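Local coordinates for protein terminal oxygenase component of carbazole 1,9a-dioxygenase (PDB 3GCF) that serves as the terminal oxygenase of carbazole 1,9a-dioxygenase, probably passing electrons from a Rieske [2Fe-2S] cluster to a nonheme iron where carbazole is dioxygenated, at residues E153-G158 / Y287-P292; N224-V229 / S267-G272; A70-C75 / K128-Q133; V52-E57 / V141-E146. All coordinates share one frame; numbering follows the deposited sequence.

Overall arrangement
Contacts 3 and 4 belong to the Rieske part of the chain, contacts 1 and 2 to the catalytic part. Contacts 1 and 2 have centres about 8 Å apart and meet where Pro-156 packs on Trp-269; both reach the same antiparallel sheet. Contacts 3 and 4, with centres about 9 Å apart, share another sheet through the adjacent strands 129-135 and 138-143. Between the two parts, contact 4 joins contact 1 by a probable hydrogen bond from Leu-55 N to Pro-292 O (2.7 Å). Contact 3 reaches the [2Fe-2S] cluster through Cys-75, whereas the side chains of Tyr-287 and Val-268 lie about 14 and 13 Å from the catalytic iron.

Contact 1: E153-G158 / Y287-P292; sequences EDLPPG and YEFYVP
With CG anti to the carbonyl carbon in both residues (chi1 -65° in Tyr-287, -60° in Phe-289), the two rings leave the same side of strand 287-292 and extend to the loop 153-158. Leu-155, turned the same way at chi1, brings its CD2 methyl to the rim of the Phe-289 ring, in the ring plane, 3.7 Å from CE2. Pro-156 treats Tyr-287 in like manner: its CB lies at the ring edge, 4.1 Å from CE1, as pyrrolidine and phenol run antiparallel alongside one another. Beyond it the phenol reaches Gly-158, where OH is 3.3 Å from the carbonyl carbon C. This hydroxyl hydrogen-bonds to Gln-305, whose side-chain amide also binds Gly-158 O, so one glutamine ties the ends of ring and loop together. The rest of the interface is apolar edge packing, without a direct hydrogen bond between the segments. In the catalytic sheet, strand 285-292 runs between strands 273-277 and 298-307; Val-273 touches both Pro-156 and Phe-289, Phe-301 of strand 298-307 touches Phe-289, and Pro-37 of strand 34-40 also packs on that ring.

Contact 2: N224-V229 / S267-G272; sequences NWPKGV and SVWLPG
Lys-227 O accepts a 2.9 Å hydrogen bond from Leu-270 N, just past the end of the facing strand and nearly straight on to the carbonyl, and a bent CA-H...O contact from Trp-269 CA (3.2 Å) adds to it. On the other end of the same residue, Lys-227 N donates to a water that lies 2.7 Å from Leu-270 O, a link between the segments beyond the last strand residue. Further on, Val-229 and Val-268 form an antiparallel hydrogen-bonded pair, with Val-229 N to Val-268 O at 2.9 Å and Val-268 N to Val-229 O at 3.1 Å. Gly-228 faces Trp-269 in the non-hydrogen-bonded pair, the CA atoms 3.9 Å apart, and lays its CA over one face of the indole, offset toward the rim. Strands 228-231 and 265-269 are neighbours in the antiparallel sheet of the Bet v 1-like catalytic domain, and helix 364-376 packs on Val-268 and Leu-270. Pro-226, behind a cis peptide, brings CB to within 4.0 Å of Trp-269 CE3. Leu-270 CD1 reaches the six-membered ring of Trp-225, whose face carries Lys-227 CE over its centre. With chi1 of 57°, Ser-267 holds OG between its backbone N and carbonyl carbon, where Trp-269 NE1 donates to it, tilted 18° out of the indole plane.

Contact 3: A70-C75 / K128-Q133; sequences AIADGC and KVYPVQ. With FES (Fe2/s2 (inorganic) cluster), chain Q.
Tyr-130 turns the edge of its ring to the backbone of Ala-70 and Ile-71, in the antiparallel sheet of the Rieske domain where strands 67-72 and 129-135 are neighbours. Ala-70 O and Ile-71 C lie in the plane of the ring at that edge, while Lys-128 CG, from two residues earlier in the tyrosine's own segment, covers one face, offset toward the rim. The chi1 of -51°, with CG anti to the carbonyl carbon, swings the ring back along the opposite strand toward Ala-72, and the hydroxyl beyond it bonds to Glu-57. Beneath these side chains, Tyr-130 N donates to Ala-70 O from well above the carbonyl plane, and Ala-72 N donates to Lys-128 O at 2.8 Å. A water accepts from Ala-70 N and lies 2.7 Å from Tyr-130 O, next to the direct bond between the same two residues. On the face of Ile-71 and Val-129, these side chains meet at an oblique angle, CG1 to CG1 at 3.9 Å. Ala-70 CB, on the tyrosine side, abuts Val-132 CG2 tightly, at 3.4 Å. Strand 67-72 leads through an inverse gamma turn at Asp-73 into the cluster-binding loop. There, chi1 of -173° sets SG of Cys-75 anti to its own N, and that sulfur binds FE1 of the cluster at 2.3 Å, sharing this iron with Cys-96.

Contact 4: V52-E57 / V141-E146; sequences VTMLGE and VFIGDE
Ile-143 is the bump of this contact, set into a hollow made by Met-54, Leu-55 and Glu-57 at the tip of a beta hairpin. The hairpin joins strands 49-54 and 57-64 of the Rieske-domain sheet through a type I' turn from Met-54 to Glu-57, closed by Met-54 N to Glu-57 O (2.7 Å) and Glu-57 N to Met-54 O. Strand 138-143 is four places from strand 49-54 in the sheet order; the segments nevertheless meet through side chains, their nearest CA atoms, Leu-55 CA and Ile-143 CA, 7.9 Å apart. Met-54 bends at chi3 (68°), which drops its CE methyl into the notch between two residues of the facing strand: Val-141 CB at 4.0 Å and Ile-143 CG1 at 4.1 Å. Leu-55 CD2 closes the next wall, against Ile-143 CG2. On a further side the extended Glu-57 chain runs alongside Ile-143, pointing the other way, its OE2 3.3 Å from the same CG2 methyl. The hollow is apolar on the Met-54 and Leu-55 walls and polar on the Glu-57 wall, where OE2 forms a salt bridge with Arg-381 while OE1 is held by Tyr-130 OH. His-36 and Ala-38 of strand 34-40 touch Met-54. A water links the two segments, donating to Glu-57 OE2 and accepting from Gly-144 N, both at 2.8 Å.

Contact 1: E153-G158 / Y287-P292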
loop_
_atom_site.group_PDB
_atom_site.type_symbol
_atom_site.label_atom_id
_atom_site.label_comp_id
_atom_site.label_asym_id
_atom_site.label_seq_id
_atom_site.Cartn_x
_atom_site.Cartn_y
_atom_site.Cartn_z
ATOM N N GLU A 153 3.614 -20.776 -33.988
ATOM C CA GLU A 153 5.002 -20.486 -33.674
ATOM C C GLU A 153 5.226 -20.144 -32.203
ATOM O O GLU A 153 6.364 -20.165 -31.726
ATOM C CB GLU A 153 5.503 -19.341 -34.565
ATOM C CG GLU A 153 5.821 -19.776 -35.993
ATOM C CD GLU A 153 6.215 -18.620 -36.895
ATOM O OE1 GLU A 153 6.939 -17.711 -36.438
ATOM O OE2 GLU A 153 5.809 -18.625 -38.074
ATOM N N ASP A 154 4.144 -19.836 -31.486
ATOM C CA ASP A 154 4.233 -19.475 -30.074
ATOM C C ASP A 154 3.554 -20.477 -29.152
ATOM O O ASP A 154 3.172 -20.141 -28.027
ATOM C CB ASP A 154 3.628 -18.087 -29.838
ATOM C CG ASP A 154 4.405 -16.988 -30.531
ATOM O OD1 ASP A 154 5.648 -17.100 -30.611
ATOM O OD2 ASP A 154 3.776 -16.006 -30.982
ATOM N N LEU A 155 3.404 -21.704 -29.632
ATOM C CA LEU A 155 2.774 -22.764 -28.854
ATOM C C LEU A 155 3.623 -24.028 -28.897
ATOM O O LEU A 155 4.343 -24.270 -29.866
ATOM C CB LEU A 155 1.386 -23.079 -29.411
ATOM C CG LEU A 155 0.319 -21.987 -29.270
ATOM C CD1 LEU A 155 -0.930 -22.375 -30.069
ATOM C CD2 LEU A 155 -0.019 -21.793 -27.794
ATOM N N PRO A 156 3.565 -24.844 -27.836
ATOM C CA PRO A 156 4.345 -26.083 -27.808
ATOM C C PRO A 156 3.785 -27.024 -28.870
ATOM O O PRO A 156 2.609 -26.942 -29.217
ATOM C CB PRO A 156 4.091 -26.625 -26.397
ATOM C CG PRO A 156 3.771 -25.394 -25.595
ATOM C CD PRO A 156 2.902 -24.609 -26.541
ATOM N N PRO A 157 4.619 -27.920 -29.413
ATOM C CA PRO A 157 4.085 -28.834 -30.426
ATOM C C PRO A 157 2.976 -29.677 -29.799
ATOM O O PRO A 157 3.052 -30.035 -28.623
ATOM C CB PRO A 157 5.300 -29.684 -30.805
ATOM C CG PRO A 157 6.458 -28.754 -30.568
ATOM C CD PRO A 157 6.076 -28.080 -29.265
ATOM N N GLY A 158 1.944 -29.981 -30.581
ATOM C CA GLY A 158 0.847 -30.787 -30.080
ATOM C C GLY A 158 -0.347 -30.016 -29.541
ATOM O O GLY A 158 -1.449 -30.558 -29.469
ATOM N N TYR A 287 -0.773 -28.017 -20.181
ATOM C CA TYR A 287 -0.069 -26.862 -20.717
ATOM C C TYR A 287 -0.205 -25.729 -19.711
ATOM O O TYR A 287 -1.224 -25.617 -19.027
ATOM C CB TYR A 287 -0.688 -26.431 -22.052
ATOM C CG TYR A 287 -0.542 -27.444 -23.168
ATOM C CD1 TYR A 287 0.668 -27.591 -23.852
ATOM C CD2 TYR A 287 -1.611 -28.264 -23.534
ATOM C CE1 TYR A 287 0.810 -28.538 -24.883
ATOM C CE2 TYR A 287 -1.482 -29.213 -24.561
ATOM C CZ TYR A 287 -0.271 -29.342 -25.229
ATOM O OH TYR A 287 -0.142 -30.276 -26.236
ATOM N N GLU A 288 0.820 -24.893 -19.614
ATOM C CA GLU A 288 0.776 -23.769 -18.700
ATOM C C GLU A 288 1.351 -22.530 -19.357
ATOM O O GLU A 288 2.362 -22.598 -20.064
ATOM C CB GLU A 288 1.554 -24.077 -17.414
ATOM C CG GLU A 288 1.103 -25.345 -16.693
ATOM C CD GLU A 288 1.565 -25.400 -15.246
ATOM O OE1 GLU A 288 2.639 -24.845 -14.925
ATOM O OE2 GLU A 288 0.852 -26.015 -14.426
ATOM N N PHE A 289 0.682 -21.400 -19.138
ATOM C CA PHE A 289 1.129 -20.117 -19.669
ATOM C C PHE A 289 1.313 -19.204 -18.463
ATOM O O PHE A 289 0.626 -19.359 -17.449
ATOM C CB PHE A 289 0.086 -19.507 -20.610
ATOM C CG PHE A 289 -0.243 -20.361 -21.804
ATOM C CD1 PHE A 289 -1.028 -21.501 -21.670
ATOM C CD2 PHE A 289 0.206 -20.005 -23.071
ATOM C CE1 PHE A 289 -1.365 -22.273 -22.785
ATOM C CE2 PHE A 289 -0.126 -20.770 -24.192
ATOM C CZ PHE A 289 -0.912 -21.903 -24.048
ATOM N N TYR A 290 2.238 -18.260 -18.570
ATOM C CA TYR A 290 2.509 -17.341 -17.474
ATOM C C TYR A 290 2.622 -15.945 -18.072
ATOM O O TYR A 290 3.701 -15.371 -18.144
ATOM C CB TYR A 290 3.814 -17.746 -16.774
ATOM C CG TYR A 290 3.972 -19.251 -16.584
ATOM C CD1 TYR A 290 4.444 -20.055 -17.619
ATOM C CD2 TYR A 290 3.646 -19.867 -15.372
ATOM C CE1 TYR A 290 4.594 -21.438 -17.458
ATOM C CE2 TYR A 290 3.788 -21.250 -15.196
ATOM C CZ TYR A 290 4.267 -22.029 -16.248
ATOM O OH TYR A 290 4.436 -23.391 -16.086
ATOM N N VAL A 291 1.487 -15.409 -18.504
ATOM C CA VAL A 291 1.444 -14.105 -19.145
ATOM C C VAL A 291 1.631 -12.959 -18.165
ATOM O O VAL A 291 0.879 -12.816 -17.205
ATOM C CB VAL A 291 0.113 -13.920 -19.905
ATOM C CG1 VAL A 291 0.185 -12.687 -20.809
ATOM C CG2 VAL A 291 -0.185 -15.172 -20.727
ATOM N N PRO A 292 2.647 -12.123 -18.395
ATOM C CA PRO A 292 2.896 -10.993 -17.497
ATOM C C PRO A 292 1.688 -10.054 -17.434
ATOM O O PRO A 292 1.052 -9.778 -18.450
ATOM C CB PRO A 292 4.110 -10.300 -18.129
ATOM C CG PRO A 292 4.759 -11.379 -18.945
ATOM C CD PRO A 292 3.589 -12.112 -19.527
#

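Contact 2: N224-V229 / S267-G272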
loop_
_atom_site.group_PDB
_atom_site.type_symbol
_atom_site.label_atom_id
_atom_site.label_comp_id
_atom_site.label_asym_id
_atom_site.label_seq_id
_atom_site.Cartn_x
_atom_site.Cartn_y
_atom_site.Cartn_z
ATOM N N ASN A 224 13.913 -22.999 -36.531
ATOM C CA ASN A 224 12.595 -22.520 -36.947
ATOM C C ASN A 224 11.757 -22.394 -35.677
ATOM O O ASN A 224 12.308 -22.257 -34.582
ATOM C CB ASN A 224 11.932 -23.508 -37.919
ATOM C CG ASN A 224 12.598 -23.528 -39.287
ATOM O OD1 ASN A 224 12.471 -24.500 -40.031
ATOM N ND2 ASN A 224 13.300 -22.449 -39.628
ATOM N N TRP A 225 10.437 -22.440 -35.816
ATOM C CA TRP A 225 9.551 -22.333 -34.663
ATOM C C TRP A 225 8.582 -23.508 -34.614
ATOM O O TRP A 225 8.265 -24.101 -35.640
ATOM C CB TRP A 225 8.763 -21.020 -34.709
ATOM C CG TRP A 225 9.617 -19.787 -34.701
ATOM C CD1 TRP A 225 10.119 -19.126 -35.789
ATOM C CD2 TRP A 225 10.066 -19.062 -33.548
ATOM N NE1 TRP A 225 10.851 -18.033 -35.382
ATOM C CE2 TRP A 225 10.835 -17.971 -34.014
ATOM C CE3 TRP A 225 9.897 -19.230 -32.169
ATOM C CZ2 TRP A 225 11.432 -17.049 -33.146
ATOM C CZ3 TRP A 225 10.493 -18.314 -31.306
ATOM C CH2 TRP A 225 11.251 -17.236 -31.800
ATOM N N PRO A 226 8.089 -23.855 -33.413
ATOM C CA PRO A 226 8.382 -23.214 -32.124
ATOM C C PRO A 226 9.757 -23.569 -31.562
ATOM O O PRO A 226 10.351 -24.572 -31.947
ATOM C CB PRO A 226 7.251 -23.719 -31.231
ATOM C CG PRO A 226 7.029 -25.106 -31.756
ATOM C CD PRO A 226 7.059 -24.898 -33.255
ATOM N N LYS A 227 10.257 -22.744 -30.648
ATOM C CA LYS A 227 11.556 -22.995 -30.040
ATOM C C LYS A 227 11.375 -23.262 -28.553
ATOM O O LYS A 227 10.533 -22.635 -27.898
ATOM C CB LYS A 227 12.482 -21.794 -30.230
ATOM C CG LYS A 227 12.747 -21.404 -31.678
ATOM C CD LYS A 227 13.631 -20.158 -31.740
ATOM C CE LYS A 227 13.834 -19.673 -33.174
ATOM N NZ LYS A 227 14.498 -20.695 -34.044
ATOM N N GLY A 228 12.158 -24.196 -28.021
ATOM C CA GLY A 228 12.057 -24.511 -26.613
ATOM C C GLY A 228 13.078 -25.520 -26.130
ATOM O O GLY A 228 13.970 -25.931 -26.869
ATOM N N VAL A 229 12.935 -25.920 -24.871
ATOM C CA VAL A 229 13.827 -26.886 -24.259
ATOM C C VAL A 229 12.996 -28.069 -23.763
ATOM O O VAL A 229 11.943 -27.886 -23.156
ATOM C CB VAL A 229 14.586 -26.254 -23.079
ATOM C CG1 VAL A 229 15.669 -27.200 -22.595
ATOM C CG2 VAL A 229 15.179 -24.917 -23.502
ATOM N N SER A 267 8.505 -29.774 -21.025
ATOM C CA SER A 267 9.190 -28.832 -21.890
ATOM C C SER A 267 8.598 -27.436 -21.824
ATOM O O SER A 267 7.431 -27.253 -21.475
ATOM C CB SER A 267 9.143 -29.336 -23.339
ATOM O OG SER A 267 7.805 -29.540 -23.764
ATOM N N VAL A 268 9.417 -26.452 -22.166
ATOM C CA VAL A 268 8.972 -25.070 -22.174
ATOM C C VAL A 268 9.320 -24.484 -23.539
ATOM O O VAL A 268 10.393 -24.751 -24.082
ATOM C CB VAL A 268 9.645 -24.254 -21.039
ATOM C CG1 VAL A 268 11.152 -24.223 -21.235
ATOM C CG2 VAL A 268 9.070 -22.846 -21.003
ATOM N N TRP A 269 8.403 -23.694 -24.091
ATOM C CA TRP A 269 8.599 -23.092 -25.401
ATOM C C TRP A 269 8.339 -21.591 -25.374
ATOM O O TRP A 269 7.503 -21.108 -24.602
ATOM C CB TRP A 269 7.665 -23.763 -26.414
ATOM C CG TRP A 269 7.756 -25.262 -26.371
ATOM C CD1 TRP A 269 7.244 -26.084 -25.412
ATOM C CD2 TRP A 269 8.483 -26.103 -27.272
ATOM N NE1 TRP A 269 7.613 -27.385 -25.652
ATOM C CE2 TRP A 269 8.376 -27.425 -26.788
ATOM C CE3 TRP A 269 9.223 -25.866 -28.442
ATOM C CZ2 TRP A 269 8.980 -28.511 -27.433
ATOM C CZ3 TRP A 269 9.824 -26.943 -29.082
ATOM C CH2 TRP A 269 9.699 -28.251 -28.574
ATOM N N LEU A 270 9.061 -20.849 -26.208
ATOM C CA LEU A 270 8.875 -19.404 -26.275
ATOM C C LEU A 270 7.427 -19.147 -26.688
ATOM O O LEU A 270 6.854 -19.915 -27.460
ATOM C CB LEU A 270 9.840 -18.786 -27.294
ATOM C CG LEU A 270 11.284 -18.583 -26.822
ATOM C CD1 LEU A 270 12.179 -18.210 -27.998
ATOM C CD2 LEU A 270 11.316 -17.479 -25.765
ATOM N N PRO A 271 6.819 -18.058 -26.193
ATOM C CA PRO A 271 7.387 -17.051 -25.293
ATOM C C PRO A 271 7.449 -17.451 -23.819
ATOM O O PRO A 271 7.824 -16.639 -22.971
ATOM C CB PRO A 271 6.479 -15.849 -25.523
ATOM C CG PRO A 271 5.143 -16.500 -25.697
ATOM C CD PRO A 271 5.459 -17.669 -26.618
ATOM N N GLY A 272 7.086 -18.698 -23.520
ATOM C CA GLY A 272 7.114 -19.180 -22.146
ATOM C C GLY A 272 5.893 -20.030 -21.845
ATOM O O GLY A 272 5.046 -19.655 -21.030
HETATM O O HOH W 1 8.143 -20.911 -29.583
#

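Contact 3: A70-C75 / K128-Q133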
loop_
_atom_site.group_PDB
_atom_site.type_symbol
_atom_site.label_atom_id
_atom_site.label_comp_id
_atom_site.label_asym_id
_atom_site.label_seq_id
_atom_site.Cartn_x
_atom_site.Cartn_y
_atom_site.Cartn_z
ATOM N N ALA A 70 -10.415 -7.388 -29.714
ATOM C CA ALA A 70 -9.569 -6.854 -28.658
ATOM C C ALA A 70 -9.201 -5.410 -28.979
ATOM O O ALA A 70 -8.641 -5.117 -30.040
ATOM C CB ALA A 70 -8.303 -7.696 -28.508
ATOM N N ILE A 71 -9.519 -4.509 -28.055
ATOM C CA ILE A 71 -9.221 -3.095 -28.236
ATOM C C ILE A 71 -8.603 -2.543 -26.951
ATOM O O ILE A 71 -8.838 -3.072 -25.868
ATOM C CB ILE A 71 -10.513 -2.304 -28.600
ATOM C CG1 ILE A 71 -10.171 -0.843 -28.895
ATOM C CG2 ILE A 71 -11.530 -2.387 -27.460
ATOM C CD1 ILE A 71 -11.242 -0.126 -29.713
ATOM N N ALA A 72 -7.799 -1.495 -27.073
ATOM C CA ALA A 72 -7.164 -0.904 -25.906
ATOM C C ALA A 72 -8.239 -0.432 -24.925
ATOM O O ALA A 72 -9.210 0.228 -25.319
ATOM C CB ALA A 72 -6.279 0.260 -26.325
ATOM N N ASP A 73 -8.066 -0.784 -23.655
ATOM C CA ASP A 73 -9.018 -0.407 -22.617
ATOM C C ASP A 73 -8.665 0.972 -22.056
ATOM O O ASP A 73 -8.382 1.131 -20.866
ATOM C CB ASP A 73 -9.010 -1.462 -21.506
ATOM C CG ASP A 73 -10.112 -1.251 -20.492
ATOM O OD1 ASP A 73 -11.098 -0.550 -20.805
ATOM O OD2 ASP A 73 -10.003 -1.804 -19.381
ATOM N N GLY A 74 -8.683 1.962 -22.943
ATOM C CA GLY A 74 -8.362 3.328 -22.578
ATOM C C GLY A 74 -8.866 4.254 -23.668
ATOM O O GLY A 74 -8.504 4.110 -24.836
ATOM N N CYS A 75 -9.714 5.202 -23.288
ATOM C CA CYS A 75 -10.280 6.152 -24.234
ATOM C C CYS A 75 -9.215 7.152 -24.682
ATOM O O CYS A 75 -8.345 7.545 -23.903
ATOM C CB CYS A 75 -11.451 6.888 -23.573
ATOM S SG CYS A 75 -12.400 7.969 -24.662
ATOM N N LYS A 128 -5.575 1.732 -30.271
ATOM C CA LYS A 128 -5.049 0.433 -30.652
ATOM C C LYS A 128 -6.034 -0.730 -30.559
ATOM O O LYS A 128 -6.804 -0.840 -29.602
ATOM C CB LYS A 128 -3.822 0.134 -29.783
ATOM C CG LYS A 128 -3.327 -1.308 -29.800
ATOM C CD LYS A 128 -2.508 -1.635 -31.039
ATOM C CE LYS A 128 -1.850 -3.008 -30.901
ATOM N NZ LYS A 128 -1.102 -3.406 -32.124
ATOM N N VAL A 129 -6.017 -1.579 -31.582
ATOM C CA VAL A 129 -6.822 -2.795 -31.600
ATOM C C VAL A 129 -5.773 -3.893 -31.766
ATOM O O VAL A 129 -4.709 -3.646 -32.337
ATOM C CB VAL A 129 -7.834 -2.827 -32.765
ATOM C CG1 VAL A 129 -8.981 -1.874 -32.470
ATOM C CG2 VAL A 129 -7.151 -2.465 -34.073
ATOM N N TYR A 130 -6.040 -5.093 -31.260
ATOM C CA TYR A 130 -5.048 -6.163 -31.363
ATOM C C TYR A 130 -5.487 -7.354 -32.195
ATOM O O TYR A 130 -6.667 -7.688 -32.251
ATOM C CB TYR A 130 -4.667 -6.684 -29.970
ATOM C CG TYR A 130 -4.268 -5.625 -28.976
ATOM C CD1 TYR A 130 -5.221 -4.778 -28.411
ATOM C CD2 TYR A 130 -2.935 -5.466 -28.598
ATOM C CE1 TYR A 130 -4.856 -3.795 -27.493
ATOM C CE2 TYR A 130 -2.560 -4.490 -27.685
ATOM C CZ TYR A 130 -3.522 -3.659 -27.136
ATOM O OH TYR A 130 -3.153 -2.692 -26.234
ATOM N N PRO A 131 -4.535 -8.014 -32.863
ATOM C CA PRO A 131 -4.942 -9.174 -33.656
ATOM C C PRO A 131 -5.385 -10.228 -32.640
ATOM O O PRO A 131 -4.758 -10.383 -31.590
ATOM C CB PRO A 131 -3.654 -9.580 -34.372
ATOM C CG PRO A 131 -2.853 -8.300 -34.419
ATOM C CD PRO A 131 -3.109 -7.707 -33.058
ATOM N N VAL A 132 -6.466 -10.935 -32.941
ATOM C CA VAL A 132 -6.980 -11.962 -32.048
ATOM C C VAL A 132 -7.148 -13.283 -32.792
ATOM O O VAL A 132 -7.486 -13.299 -33.968
ATOM C CB VAL A 132 -8.367 -11.565 -31.484
ATOM C CG1 VAL A 132 -8.991 -12.740 -30.732
ATOM C CG2 VAL A 132 -8.233 -10.361 -30.571
ATOM N N GLN A 133 -6.885 -14.389 -32.113
ATOM C CA GLN A 133 -7.102 -15.691 -32.722
ATOM C C GLN A 133 -7.527 -16.662 -31.641
ATOM O O GLN A 133 -6.846 -16.826 -30.630
ATOM C CB GLN A 133 -5.858 -16.226 -33.433
ATOM C CG GLN A 133 -6.202 -17.402 -34.351
ATOM C CD GLN A 133 -5.032 -17.893 -35.180
ATOM O OE1 GLN A 133 -4.250 -17.098 -35.708
ATOM N NE2 GLN A 133 -4.917 -19.212 -35.318
HETATM FE FE1 FES Q . -13.991 8.748 -23.167
HETATM FE FE2 FES Q . -14.340 11.413 -22.880
HETATM S S1 FES Q . -15.379 10.095 -24.306
HETATM S S2 FES Q . -12.886 10.027 -21.738
HETATM O O HOH W 2 -9.332 -7.491 -32.295
#

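Contact 4: V52-E57 / V141-E146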
loop_
_atom_site.group_PDB
_atom_site.type_symbol
_atom_site.label_atom_id
_atom_site.label_comp_id
_atom_site.label_asym_id
_atom_site.label_seq_id
_atom_site.Cartn_x
_atom_site.Cartn_y
_atom_site.Cartn_z
ATOM N N VAL A 52 -8.783 -7.451 -19.509
ATOM C CA VAL A 52 -7.554 -8.143 -19.162
ATOM C C VAL A 52 -6.375 -7.180 -19.249
ATOM O O VAL A 52 -6.454 -6.138 -19.902
ATOM C CB VAL A 52 -7.275 -9.354 -20.106
ATOM C CG1 VAL A 52 -8.451 -10.322 -20.085
ATOM C CG2 VAL A 52 -7.000 -8.866 -21.522
ATOM N N THR A 53 -5.290 -7.526 -18.569
ATOM C CA THR A 53 -4.081 -6.720 -18.587
ATOM C C THR A 53 -2.989 -7.671 -19.035
ATOM O O THR A 53 -2.752 -8.700 -18.400
ATOM C CB THR A 53 -3.748 -6.154 -17.188
ATOM O OG1 THR A 53 -4.822 -5.319 -16.747
ATOM C CG2 THR A 53 -2.474 -5.317 -17.236
ATOM N N MET A 54 -2.333 -7.334 -20.137
ATOM C CA MET A 54 -1.286 -8.187 -20.671
ATOM C C MET A 54 -0.022 -7.396 -20.942
ATOM O O MET A 54 -0.055 -6.388 -21.647
ATOM C CB MET A 54 -1.766 -8.844 -21.966
ATOM C CG MET A 54 -3.005 -9.709 -21.796
ATOM S SD MET A 54 -3.705 -10.239 -23.374
ATOM C CE MET A 54 -2.412 -11.358 -23.956
ATOM N N LEU A 55 1.088 -7.859 -20.377
ATOM C CA LEU A 55 2.370 -7.202 -20.561
ATOM C C LEU A 55 2.266 -5.693 -20.347
ATOM O O LEU A 55 2.789 -4.906 -21.137
ATOM C CB LEU A 55 2.916 -7.508 -21.963
ATOM C CG LEU A 55 3.368 -8.953 -22.229
ATOM C CD1 LEU A 55 2.169 -9.874 -22.396
ATOM C CD2 LEU A 55 4.223 -8.987 -23.483
ATOM N N GLY A 56 1.584 -5.305 -19.273
ATOM C CA GLY A 56 1.419 -3.900 -18.939
ATOM C C GLY A 56 0.292 -3.176 -19.664
ATOM O O GLY A 56 -0.054 -2.054 -19.303
ATOM N N GLU A 57 -0.288 -3.805 -20.682
ATOM C CA GLU A 57 -1.365 -3.170 -21.440
ATOM C C GLU A 57 -2.760 -3.605 -21.014
ATOM O O GLU A 57 -3.037 -4.795 -20.888
ATOM C CB GLU A 57 -1.203 -3.455 -22.938
ATOM C CG GLU A 57 0.069 -2.899 -23.552
ATOM C CD GLU A 57 0.111 -3.097 -25.055
ATOM O OE1 GLU A 57 -0.703 -2.466 -25.760
ATOM O OE2 GLU A 57 0.952 -3.885 -25.534
ATOM N N VAL A 141 -4.088 -13.208 -28.054
ATOM C CA VAL A 141 -3.964 -11.831 -28.504
ATOM C C VAL A 141 -2.505 -11.584 -28.872
ATOM O O VAL A 141 -1.599 -12.006 -28.151
ATOM C CB VAL A 141 -4.360 -10.841 -27.382
ATOM C CG1 VAL A 141 -4.190 -9.413 -27.867
ATOM C CG2 VAL A 141 -5.795 -11.090 -26.946
ATOM N N PHE A 142 -2.269 -10.908 -29.992
ATOM C CA PHE A 142 -0.904 -10.634 -30.402
ATOM C C PHE A 142 -0.455 -9.296 -29.825
ATOM O O PHE A 142 -1.004 -8.248 -30.163
ATOM C CB PHE A 142 -0.793 -10.610 -31.928
ATOM C CG PHE A 142 0.625 -10.630 -32.425
ATOM C CD1 PHE A 142 1.345 -11.822 -32.462
ATOM C CD2 PHE A 142 1.259 -9.454 -32.808
ATOM C CE1 PHE A 142 2.678 -11.845 -32.870
ATOM C CE2 PHE A 142 2.595 -9.462 -33.219
ATOM C CZ PHE A 142 3.306 -10.665 -33.249
ATOM N N ILE A 143 0.539 -9.340 -28.943
ATOM C CA ILE A 143 1.064 -8.137 -28.308
ATOM C C ILE A 143 2.392 -7.756 -28.962
ATOM O O ILE A 143 3.292 -8.587 -29.073
ATOM C CB ILE A 143 1.326 -8.368 -26.797
ATOM C CG1 ILE A 143 0.084 -8.968 -26.126
ATOM C CG2 ILE A 143 1.710 -7.055 -26.131
ATOM C CD1 ILE A 143 -1.126 -8.061 -26.123
ATOM N N GLY A 144 2.515 -6.503 -29.383
ATOM C CA GLY A 144 3.742 -6.054 -30.016
ATOM C C GLY A 144 3.462 -5.135 -31.189
ATOM O O GLY A 144 2.313 -4.990 -31.602
ATOM N N ASP A 145 4.510 -4.526 -31.739
ATOM C CA ASP A 145 4.359 -3.609 -32.865
ATOM C C ASP A 145 4.434 -4.280 -34.230
ATOM O O ASP A 145 3.936 -3.738 -35.212
ATOM C CB ASP A 145 5.423 -2.511 -32.802
ATOM C CG ASP A 145 5.345 -1.693 -31.526
ATOM O OD1 ASP A 145 4.252 -1.164 -31.215
ATOM O OD2 ASP A 145 6.383 -1.574 -30.834
ATOM N N GLU A 146 5.054 -5.453 -34.301
ATOM C CA GLU A 146 5.185 -6.154 -35.575
ATOM C C GLU A 146 3.863 -6.743 -36.042
ATOM O O GLU A 146 2.893 -6.796 -35.286
ATOM C CB GLU A 146 6.201 -7.294 -35.469
ATOM C CG GLU A 146 7.568 -6.905 -34.951
ATOM C CD GLU A 146 8.520 -8.086 -34.936
ATOM O OE1 GLU A 146 8.037 -9.238 -34.915
ATOM O OE2 GLU A 146 9.751 -7.866 -34.933
HETATM O O HOH W 3 1.207 -4.255 -28.289
#